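Local coordinates for translation initiation factor eIF-2B (Pyrococcus horikoshii, PDB 1VB5), which probably catalyses the exchange of GDP for GTP on initiation factor 2, as a regulatory subunit of the archaeal factor 2B, at residues R11-E16 / S22-K27; H151-L156 / I161-I166; Y201-A206 / I212-A217. All blocks are in the same frame, centred on the assembly; numbering follows the deposited sequence.

Contact 1. Residues R11-E16 / S22-K27; sequences REMKRE and SWLAKK
Met13 and Lys27 make the tight part of this helix-helix contact. The two side chains run alongside each other, pointing opposite ways. Met13 CG lies 3.4 Å from Lys27 CB, closer than usual for two carbons. Met13 SD lies 3.6 Å from Lys27 CB. Next to them, one branch of Leu24 reaches in: CD2 is 3.6 Å from Met13 CB and also touches the Met13 carbonyl oxygen.

Trp23 lies between Lys27 and Glu16. The indole meets helix 4-14 with its six-membered ring, and Glu12 O sits at its edge, in the ring plane. CG of Lys27 covers one face toward the rim. Glu16 covers the opposite face, with CG 3.4 Å from Trp23 CZ3 and OE1 3.6 Å above the ring plane. Glu16 gets there by a bend: CG is anti to the backbone N, then chi2 turns to 64° and folds the carboxylate over the ring. Its OE2 is held by the amides of Ile18 and Lys19, which fixes the carboxylate above the indole.

The polar side is looser and partly exposed. There Glu12 OE2 and Lys27 NZ form a salt bridge of 3.1 Å, whose hydrogen bond is weak. Glu12 is extended, whereas Lys27 is bent at chi2 and chi3, and the two side chains meet nearly perpendicular. With an alanine here in place of Glu12, Lys27 would probably lose its nearer carboxylate and its ammonium group would be set free to turn, with a weak, long pair to Glu30 remaining.

The contact joins helix 4-14 to helix 21-38 across a short turn. Ala25 packs on Met92, and Lys26 on Leu89 and Met92, of the long helix 78-106.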
loop_
_atom_site.group_PDB
_atom_site.type_symbol
_atom_site.label_atom_id
_atom_site.label_comp_id
_atom_site.label_asym_id
_atom_site.label_seq_id
_atom_site.Cartn_x
_atom_site.Cartn_y
_atom_site.Cartn_z
ATOM N N ARG B 11 -0.884 -2.323 29.931
ATOM C CA ARG B 11 -2.012 -2.702 29.085
ATOM C C ARG B 11 -2.388 -1.534 28.180
ATOM O O ARG B 11 -2.578 -1.707 26.977
ATOM C CB ARG B 11 -3.233 -3.080 29.934
ATOM C CG ARG B 11 -3.023 -4.248 30.879
ATOM C CD ARG B 11 -4.342 -4.690 31.510
ATOM N NE ARG B 11 -4.146 -5.745 32.503
ATOM C CZ ARG B 11 -3.920 -5.532 33.797
ATOM N NH1 ARG B 11 -3.867 -4.295 34.275
ATOM N NH2 ARG B 11 -3.734 -6.561 34.615
ATOM N N GLU B 12 -2.494 -0.345 28.766
ATOM C CA GLU B 12 -2.856 0.846 28.008
ATOM C C GLU B 12 -1.909 1.071 26.828
ATOM O O GLU B 12 -2.330 1.496 25.750
ATOM C CB GLU B 12 -2.856 2.069 28.925
ATOM C CG GLU B 12 -3.397 3.331 28.272
ATOM C CD GLU B 12 -3.575 4.471 29.262
ATOM O OE1 GLU B 12 -4.035 5.557 28.840
ATOM O OE2 GLU B 12 -3.254 4.283 30.460
ATOM N N MET B 13 -0.628 0.782 27.033
ATOM C CA MET B 13 0.360 0.954 25.975
ATOM C C MET B 13 0.152 -0.119 24.912
ATOM O O MET B 13 0.233 0.149 23.712
ATOM C CB MET B 13 1.780 0.832 26.539
ATOM C CG MET B 13 2.103 1.802 27.670
ATOM S SD MET B 13 3.831 1.712 28.197
ATOM C CE MET B 13 3.892 0.085 28.845
ATOM N N LYS B 14 -0.135 -1.332 25.373
ATOM C CA LYS B 14 -0.328 -2.474 24.496
ATOM C C LYS B 14 -1.500 -2.354 23.519
ATOM O O LYS B 14 -1.409 -2.831 22.386
ATOM C CB LYS B 14 -0.486 -3.740 25.341
ATOM C CG LYS B 14 -0.189 -5.021 24.591
ATOM C CD LYS B 14 1.275 -5.075 24.170
ATOM C CE LYS B 14 1.586 -6.340 23.378
ATOM N NZ LYS B 14 3.008 -6.380 22.925
ATOM N N ARG B 15 -2.593 -1.722 23.939
ATOM C CA ARG B 15 -3.750 -1.586 23.058
ATOM C C ARG B 15 -3.829 -0.261 22.303
ATOM O O ARG B 15 -4.852 0.055 21.697
ATOM C CB ARG B 15 -5.053 -1.823 23.834
ATOM C CG ARG B 15 -5.321 -0.871 24.989
ATOM C CD ARG B 15 -6.742 -1.071 25.522
ATOM N NE ARG B 15 -7.072 -0.166 26.621
ATOM C CZ ARG B 15 -6.804 -0.402 27.904
ATOM N NH1 ARG B 15 -6.200 -1.528 28.269
ATOM N NH2 ARG B 15 -7.136 0.495 28.823
ATOM N N GLU B 16 -2.746 0.509 22.334
ATOM C CA GLU B 16 -2.696 1.783 21.623
ATOM C C GLU B 16 -2.293 1.511 20.173
ATOM O O GLU B 16 -1.385 0.715 19.925
ATOM C CB GLU B 16 -1.663 2.710 22.270
ATOM C CG GLU B 16 -1.396 3.999 21.505
ATOM C CD GLU B 16 -2.615 4.902 21.423
ATOM O OE1 GLU B 16 -3.205 5.208 22.480
ATOM O OE2 GLU B 16 -2.979 5.313 20.302
ATOM N N SER B 22 6.818 8.006 20.292
ATOM C CA SER B 22 6.820 9.078 21.281
ATOM C C SER B 22 5.831 8.858 22.429
ATOM O O SER B 22 6.228 8.814 23.592
ATOM C CB SER B 22 6.524 10.413 20.596
ATOM O OG SER B 22 6.422 11.455 21.548
ATOM N N TRP B 23 4.549 8.716 22.103
ATOM C CA TRP B 23 3.526 8.514 23.125
ATOM C C TRP B 23 3.839 7.318 24.024
ATOM O O TRP B 23 3.754 7.420 25.251
ATOM C CB TRP B 23 2.155 8.309 22.482
ATOM C CG TRP B 23 1.036 8.201 23.484
ATOM C CD1 TRP B 23 0.371 9.231 24.085
ATOM C CD2 TRP B 23 0.473 6.994 24.018
ATOM N NE1 TRP B 23 -0.572 8.742 24.959
ATOM C CE2 TRP B 23 -0.531 7.374 24.939
ATOM C CE3 TRP B 23 0.720 5.629 23.810
ATOM C CZ2 TRP B 23 -1.290 6.436 25.650
ATOM C CZ3 TRP B 23 -0.037 4.696 24.519
ATOM C CH2 TRP B 23 -1.029 5.107 25.427
ATOM N N LEU B 24 4.186 6.186 23.414
ATOM C CA LEU B 24 4.507 4.984 24.178
ATOM C C LEU B 24 5.660 5.242 25.128
ATOM O O LEU B 24 5.652 4.776 26.269
ATOM C CB LEU B 24 4.882 3.825 23.250
ATOM C CG LEU B 24 3.754 3.074 22.547
ATOM C CD1 LEU B 24 4.354 1.909 21.777
ATOM C CD2 LEU B 24 2.742 2.564 23.564
ATOM N N ALA B 25 6.657 5.977 24.646
ATOM C CA ALA B 25 7.821 6.304 25.454
ATOM C C ALA B 25 7.373 7.033 26.719
ATOM O O ALA B 25 7.862 6.749 27.812
ATOM C CB ALA B 25 8.786 7.172 24.655
ATOM N N LYS B 26 6.434 7.963 26.565
ATOM C CA LYS B 26 5.922 8.719 27.701
ATOM C C LYS B 26 5.230 7.803 28.703
ATOM O O LYS B 26 5.453 7.915 29.907
ATOM C CB LYS B 26 4.945 9.797 27.234
ATOM C CG LYS B 26 5.594 10.888 26.410
ATOM C CD LYS B 26 4.611 11.995 26.075
ATOM C CE LYS B 26 5.266 13.046 25.192
ATOM N NZ LYS B 26 4.320 14.142 24.843
ATOM N N LYS B 27 4.393 6.899 28.206
ATOM C CA LYS B 27 3.684 5.966 29.074
ATOM C C LYS B 27 4.685 5.057 29.782
ATOM O O LYS B 27 4.490 4.689 30.940
ATOM C CB LYS B 27 2.703 5.117 28.258
ATOM C CG LYS B 27 1.658 5.922 27.493
ATOM C CD LYS B 27 0.733 6.694 28.423
ATOM C CE LYS B 27 -0.120 5.759 29.270
ATOM N NZ LYS B 27 -1.105 6.511 30.102
#

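Contact 2. Residues H151-L156 / I161-I166; sequences HLAREL and IEFEVI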
loop_
_atom_site.group_PDB
_atom_site.type_symbol
_atom_site.label_atom_id
_atom_site.label_comp_id
_atom_site.label_asym_id
_atom_site.label_seq_id
_atom_site.Cartn_x
_atom_site.Cartn_y
_atom_site.Cartn_z
ATOM N N HIS B 151 -5.622 10.314 11.658
ATOM C CA HIS B 151 -5.358 11.103 12.852
ATOM C C HIS B 151 -4.436 12.264 12.441
ATOM O O HIS B 151 -4.604 13.391 12.896
ATOM C CB HIS B 151 -4.685 10.244 13.924
ATOM C CG HIS B 151 -4.221 11.023 15.117
ATOM N ND1 HIS B 151 -5.040 11.897 15.800
ATOM C CD2 HIS B 151 -3.022 11.064 15.743
ATOM C CE1 HIS B 151 -4.363 12.444 16.794
ATOM N NE2 HIS B 151 -3.136 11.956 16.781
ATOM N N LEU B 152 -3.474 11.983 11.564
ATOM C CA LEU B 152 -2.554 13.014 11.083
ATOM C C LEU B 152 -3.362 14.087 10.346
ATOM O O LEU B 152 -3.135 15.286 10.529
ATOM C CB LEU B 152 -1.529 12.414 10.114
ATOM C CG LEU B 152 -0.188 13.119 9.849
ATOM C CD1 LEU B 152 0.220 12.873 8.393
ATOM C CD2 LEU B 152 -0.268 14.603 10.122
ATOM N N ALA B 153 -4.300 13.648 9.511
ATOM C CA ALA B 153 -5.144 14.562 8.746
ATOM C C ALA B 153 -5.963 15.482 9.661
ATOM O O ALA B 153 -6.111 16.667 9.376
ATOM C CB ALA B 153 -6.075 13.769 7.818
ATOM N N ARG B 154 -6.498 14.933 10.749
ATOM C CA ARG B 154 -7.273 15.724 11.706
ATOM C C ARG B 154 -6.384 16.812 12.314
ATOM O O ARG B 154 -6.820 17.943 12.511
ATOM C CB ARG B 154 -7.807 14.843 12.853
ATOM C CG ARG B 154 -9.138 14.110 12.605
ATOM C CD ARG B 154 -9.037 13.111 11.472
ATOM N NE ARG B 154 -9.766 11.858 11.708
ATOM C CZ ARG B 154 -9.558 11.038 12.738
ATOM N NH1 ARG B 154 -8.645 11.323 13.664
ATOM N NH2 ARG B 154 -10.245 9.905 12.827
ATOM N N GLU B 155 -5.140 16.456 12.618
ATOM C CA GLU B 155 -4.205 17.398 13.216
ATOM C C GLU B 155 -3.768 18.484 12.246
ATOM O O GLU B 155 -3.623 19.643 12.640
ATOM C CB GLU B 155 -2.977 16.659 13.753
ATOM C CG GLU B 155 -3.290 15.682 14.881
ATOM C CD GLU B 155 -3.768 16.375 16.151
ATOM O OE1 GLU B 155 -4.284 15.679 17.048
ATOM O OE2 GLU B 155 -3.626 17.611 16.259
ATOM N N LEU B 156 -3.558 18.113 10.984
ATOM C CA LEU B 156 -3.136 19.075 9.971
ATOM C C LEU B 156 -4.271 20.051 9.701
ATOM O O LEU B 156 -4.045 21.225 9.422
ATOM C CB LEU B 156 -2.744 18.361 8.671
ATOM C CG LEU B 156 -1.434 17.563 8.684
ATOM C CD1 LEU B 156 -1.231 16.877 7.342
ATOM C CD2 LEU B 156 -0.266 18.499 8.975
ATOM N N ILE B 161 -3.214 23.434 7.760
ATOM C CA ILE B 161 -2.256 23.012 6.751
ATOM C C ILE B 161 -2.976 22.266 5.627
ATOM O O ILE B 161 -3.823 21.409 5.875
ATOM C CB ILE B 161 -1.168 22.136 7.403
ATOM C CG1 ILE B 161 -0.414 22.985 8.438
ATOM C CG2 ILE B 161 -0.211 21.588 6.346
ATOM C CD1 ILE B 161 0.454 22.201 9.387
ATOM N N GLU B 162 -2.652 22.616 4.390
ATOM C CA GLU B 162 -3.277 21.980 3.236
ATOM C C GLU B 162 -2.789 20.536 3.087
ATOM O O GLU B 162 -1.593 20.264 3.162
ATOM C CB GLU B 162 -2.964 22.777 1.966
ATOM C CG GLU B 162 -3.918 22.488 0.816
ATOM C CD GLU B 162 -3.503 23.171 -0.478
ATOM O OE1 GLU B 162 -3.120 24.365 -0.429
ATOM O OE2 GLU B 162 -3.572 22.515 -1.543
ATOM N N PHE B 163 -3.719 19.608 2.885
ATOM C CA PHE B 163 -3.340 18.205 2.742
ATOM C C PHE B 163 -4.287 17.434 1.846
ATOM O O PHE B 163 -5.418 17.855 1.603
ATOM C CB PHE B 163 -3.274 17.526 4.118
ATOM C CG PHE B 163 -4.613 17.367 4.785
ATOM C CD1 PHE B 163 -5.443 16.294 4.465
ATOM C CD2 PHE B 163 -5.056 18.302 5.714
ATOM C CE1 PHE B 163 -6.697 16.157 5.062
ATOM C CE2 PHE B 163 -6.306 18.174 6.316
ATOM C CZ PHE B 163 -7.129 17.099 5.989
ATOM N N GLU B 164 -3.806 16.288 1.381
ATOM C CA GLU B 164 -4.557 15.396 0.513
ATOM C C GLU B 164 -4.317 13.997 1.075
ATOM O O GLU B 164 -3.185 13.656 1.410
ATOM C CB GLU B 164 -4.000 15.497 -0.908
ATOM C CG GLU B 164 -4.924 15.027 -2.005
ATOM C CD GLU B 164 -4.301 15.185 -3.386
ATOM O OE1 GLU B 164 -5.042 15.073 -4.388
ATOM O OE2 GLU B 164 -3.073 15.418 -3.470
ATOM N N VAL B 165 -5.369 13.195 1.202
ATOM C CA VAL B 165 -5.226 11.839 1.725
ATOM C C VAL B 165 -5.345 10.798 0.610
ATOM O O VAL B 165 -6.163 10.941 -0.293
ATOM C CB VAL B 165 -6.309 11.505 2.771
ATOM C CG1 VAL B 165 -5.980 10.171 3.439
ATOM C CG2 VAL B 165 -6.414 12.612 3.796
ATOM N N ILE B 166 -4.529 9.750 0.679
ATOM C CA ILE B 166 -4.564 8.686 -0.319
ATOM C C ILE B 166 -4.535 7.338 0.395
ATOM O O ILE B 166 -4.351 7.279 1.615
ATOM C CB ILE B 166 -3.343 8.758 -1.293
ATOM C CG1 ILE B 166 -2.036 8.501 -0.533
ATOM C CG2 ILE B 166 -3.290 10.119 -1.968
ATOM C CD1 ILE B 166 -0.779 8.505 -1.423
#
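Phe163 packs against Ala153 and Leu156, joining helix 148-158 to strand 163-166 at the end of a beta-alpha-beta unit that starts with strand 136-141. Helix 151-156 and strand 163-166 run nearly antiparallel, at 168°, with axes 9.6 Å apart at closest.

The phenyl ring lies against the helix. Ala153 CA stands over one face, displaced toward the rim. Ala153 CB touches Phe163 CE1 at 3.7 Å, and the carbonyl O of Ala153 comes 3.4 Å from CE2 of Phe163. Leu156 CB meets the ring obliquely at CD2. The first torsion of Phe163, 68°, puts CG between the backbone N and the carbonyl carbon, which directs the ring at the helix. Val165 CG2 adds a looser touch on Ala153 CB at 4.2 Å. At the other end, Leu156 CD2 meets Ile161 CD1 at 3.8 Å.

The next shell holds these groups in place. Leu156 also rests on Leu140 of the neighbouring strand, and both Leu156 and Ile161 pack on Ile126 of helix 120-131. Glu162, Glu164 and Ile166 bond through their backbones to strand 136-141 and its end. On its other side strand 163-166 meets the second subunit: Val165 makes backbone hydrogen bonds to it, and Glu164 forms a salt bridge with Arg247 of that subunit.

The turn out of the helix is tied by one backbone bond: Ile161 N donates to Leu156 O at 2.9 Å, with an N-H...O angle of 163° and the donor tilted from the carbonyl plane.

Contact 3. Residues Y201-A206 / I212-A217; sequences YLLALA and IPFYVA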
loop_
_atom_site.group_PDB
_atom_site.type_symbol
_atom_site.label_atom_id
_atom_site.label_comp_id
_atom_site.label_asym_id
_atom_site.label_seq_id
_atom_site.Cartn_x
_atom_site.Cartn_y
_atom_site.Cartn_z
ATOM N N TYR B 201 8.886 1.157 3.225
ATOM C CA TYR B 201 9.858 0.618 2.279
ATOM C C TYR B 201 9.380 0.879 0.846
ATOM O O TYR B 201 10.148 1.331 -0.007
ATOM C CB TYR B 201 10.024 -0.887 2.534
ATOM C CG TYR B 201 10.855 -1.643 1.513
ATOM C CD1 TYR B 201 12.179 -1.282 1.244
ATOM C CD2 TYR B 201 10.322 -2.746 0.838
ATOM C CE1 TYR B 201 12.955 -2.005 0.328
ATOM C CE2 TYR B 201 11.087 -3.473 -0.080
ATOM C CZ TYR B 201 12.398 -3.102 -0.328
ATOM O OH TYR B 201 13.157 -3.833 -1.215
ATOM N N LEU B 202 8.103 0.607 0.587
ATOM C CA LEU B 202 7.548 0.819 -0.752
ATOM C C LEU B 202 7.599 2.295 -1.117
ATOM O O LEU B 202 7.880 2.651 -2.261
ATOM C CB LEU B 202 6.099 0.323 -0.822
ATOM C CG LEU B 202 5.896 -1.135 -0.406
ATOM C CD1 LEU B 202 4.414 -1.501 -0.480
ATOM C CD2 LEU B 202 6.729 -2.034 -1.307
ATOM N N LEU B 203 7.324 3.157 -0.145
ATOM C CA LEU B 203 7.360 4.592 -0.400
ATOM C C LEU B 203 8.799 4.938 -0.773
ATOM O O LEU B 203 9.050 5.696 -1.712
ATOM C CB LEU B 203 6.961 5.379 0.855
ATOM C CG LEU B 203 6.339 6.773 0.712
ATOM C CD1 LEU B 203 6.574 7.578 1.980
ATOM C CD2 LEU B 203 6.919 7.489 -0.470
ATOM N N ALA B 204 9.741 4.368 -0.025
ATOM C CA ALA B 204 11.159 4.622 -0.256
ATOM C C ALA B 204 11.568 4.186 -1.661
ATOM O O ALA B 204 12.294 4.900 -2.351
ATOM C CB ALA B 204 12.005 3.894 0.796
ATOM N N LEU B 205 11.097 3.020 -2.091
ATOM C CA LEU B 205 11.447 2.529 -3.424
ATOM C C LEU B 205 10.898 3.425 -4.523
ATOM O O LEU B 205 11.611 3.767 -5.461
ATOM C CB LEU B 205 10.928 1.097 -3.627
ATOM C CG LEU B 205 11.562 0.003 -2.756
ATOM C CD1 LEU B 205 10.867 -1.338 -3.017
ATOM C CD2 LEU B 205 13.049 -0.098 -3.064
ATOM N N ALA B 206 9.633 3.817 -4.402
ATOM C CA ALA B 206 9.000 4.658 -5.417
ATOM C C ALA B 206 9.635 6.036 -5.520
ATOM O O ALA B 206 9.838 6.570 -6.615
ATOM C CB ALA B 206 7.508 4.803 -5.116
ATOM N N ILE B 212 13.006 11.535 -5.743
ATOM C CA ILE B 212 12.380 12.367 -4.730
ATOM C C ILE B 212 13.144 12.124 -3.430
ATOM O O ILE B 212 13.152 11.012 -2.908
ATOM C CB ILE B 212 10.896 11.983 -4.554
ATOM C CG1 ILE B 212 10.145 12.312 -5.843
ATOM C CG2 ILE B 212 10.277 12.747 -3.385
ATOM C CD1 ILE B 212 9.002 11.399 -6.104
ATOM N N PRO B 213 13.821 13.158 -2.911
ATOM C CA PRO B 213 14.577 12.999 -1.665
ATOM C C PRO B 213 13.730 12.460 -0.527
ATOM O O PRO B 213 12.675 13.002 -0.199
ATOM C CB PRO B 213 15.144 14.401 -1.402
ATOM C CG PRO B 213 14.335 15.312 -2.296
ATOM C CD PRO B 213 14.034 14.488 -3.501
ATOM N N PHE B 214 14.219 11.381 0.068
ATOM C CA PHE B 214 13.532 10.679 1.149
ATOM C C PHE B 214 14.229 10.895 2.494
ATOM O O PHE B 214 15.333 10.399 2.711
ATOM C CB PHE B 214 13.516 9.183 0.810
ATOM C CG PHE B 214 12.609 8.353 1.675
ATOM C CD1 PHE B 214 11.284 8.137 1.308
ATOM C CD2 PHE B 214 13.098 7.729 2.816
ATOM C CE1 PHE B 214 10.465 7.301 2.060
ATOM C CE2 PHE B 214 12.285 6.891 3.579
ATOM C CZ PHE B 214 10.965 6.677 3.195
ATOM N N TYR B 215 13.578 11.617 3.404
ATOM C CA TYR B 215 14.164 11.871 4.719
ATOM C C TYR B 215 13.417 11.171 5.836
ATOM O O TYR B 215 12.191 11.023 5.792
ATOM C CB TYR B 215 14.210 13.372 5.021
ATOM C CG TYR B 215 15.263 14.133 4.248
ATOM C CD1 TYR B 215 15.034 14.555 2.932
ATOM C CD2 TYR B 215 16.496 14.430 4.833
ATOM C CE1 TYR B 215 16.013 15.262 2.225
ATOM C CE2 TYR B 215 17.478 15.128 4.136
ATOM C CZ TYR B 215 17.233 15.545 2.841
ATOM O OH TYR B 215 18.200 16.280 2.180
ATOM N N VAL B 216 14.170 10.753 6.843
ATOM C CA VAL B 216 13.613 10.074 7.999
ATOM C C VAL B 216 13.846 10.942 9.232
ATOM O O VAL B 216 14.955 11.422 9.453
ATOM C CB VAL B 216 14.292 8.706 8.212
ATOM C CG1 VAL B 216 13.785 8.063 9.506
ATOM C CG2 VAL B 216 14.021 7.807 7.015
ATOM N N ALA B 217 12.797 11.160 10.015
ATOM C CA ALA B 217 12.912 11.969 11.225
ATOM C C ALA B 217 12.972 11.037 12.424
ATOM O O ALA B 217 12.011 10.320 12.708
ATOM C CB ALA B 217 11.711 12.903 11.349
#
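Ala204 and Phe214 bring helix 200-209 and strand 214-217 closest, with CA atoms 6.7 Å apart and no hydrogen bond between the segments. The contact is made by apolar groups, and nearly all of it centres on the Phe214 ring.

The ring turns one face to Ala204. The methyl CB of Ala204 makes a CH-pi contact, 4.0 Å from the centroid of the Phe214 ring and 17° off its normal. Ala204 CA sits over the same face, 3.6 Å from Phe214 CE1. The small alanine lets the ring come up to the helix backbone itself. CG of Phe214 is anti to the backbone N (chi1 -168°), which points the ring at the helix. Leu203 meets the ring at its edge: its CD1 is near the plane, 3.9 Å from Phe214 CE1.

Around this core, Phe214 also packs on Ala181 and Val183 of the adjacent strand, and Ala204 on Thr254. Leu203 touches Cys175 of helix 171-175, which forms a disulfide with Cys207 of helix 200-209. A helix laid on a parallel sheet and followed by the next strand is the arrangement of the Rossmann-like alpha/beta fold, consistent with the family's clan.

In the fold
Contact 2 and contact 3 are buried and belong to the same sheet, each laying a helix against one of its parallel strands. Contact 1 is partly buried and joins two N-terminal helices. It lies on the other side of the chain's centre from contact 3, about 27 Å between centres. Its chemistry is mixed, with a salt bridge and a carboxylate over an indole face. The other two rely on a phenylalanine ring facing an alanine; contact 2 adds a backbone bond across a turn, and contact 3 has none. Strand 163-166 is outermost within this chain, where its edge meets the second subunit, while 214-217 is interior. Contacts 2 and 3 both touch the second subunit, whereas contact 1 does not.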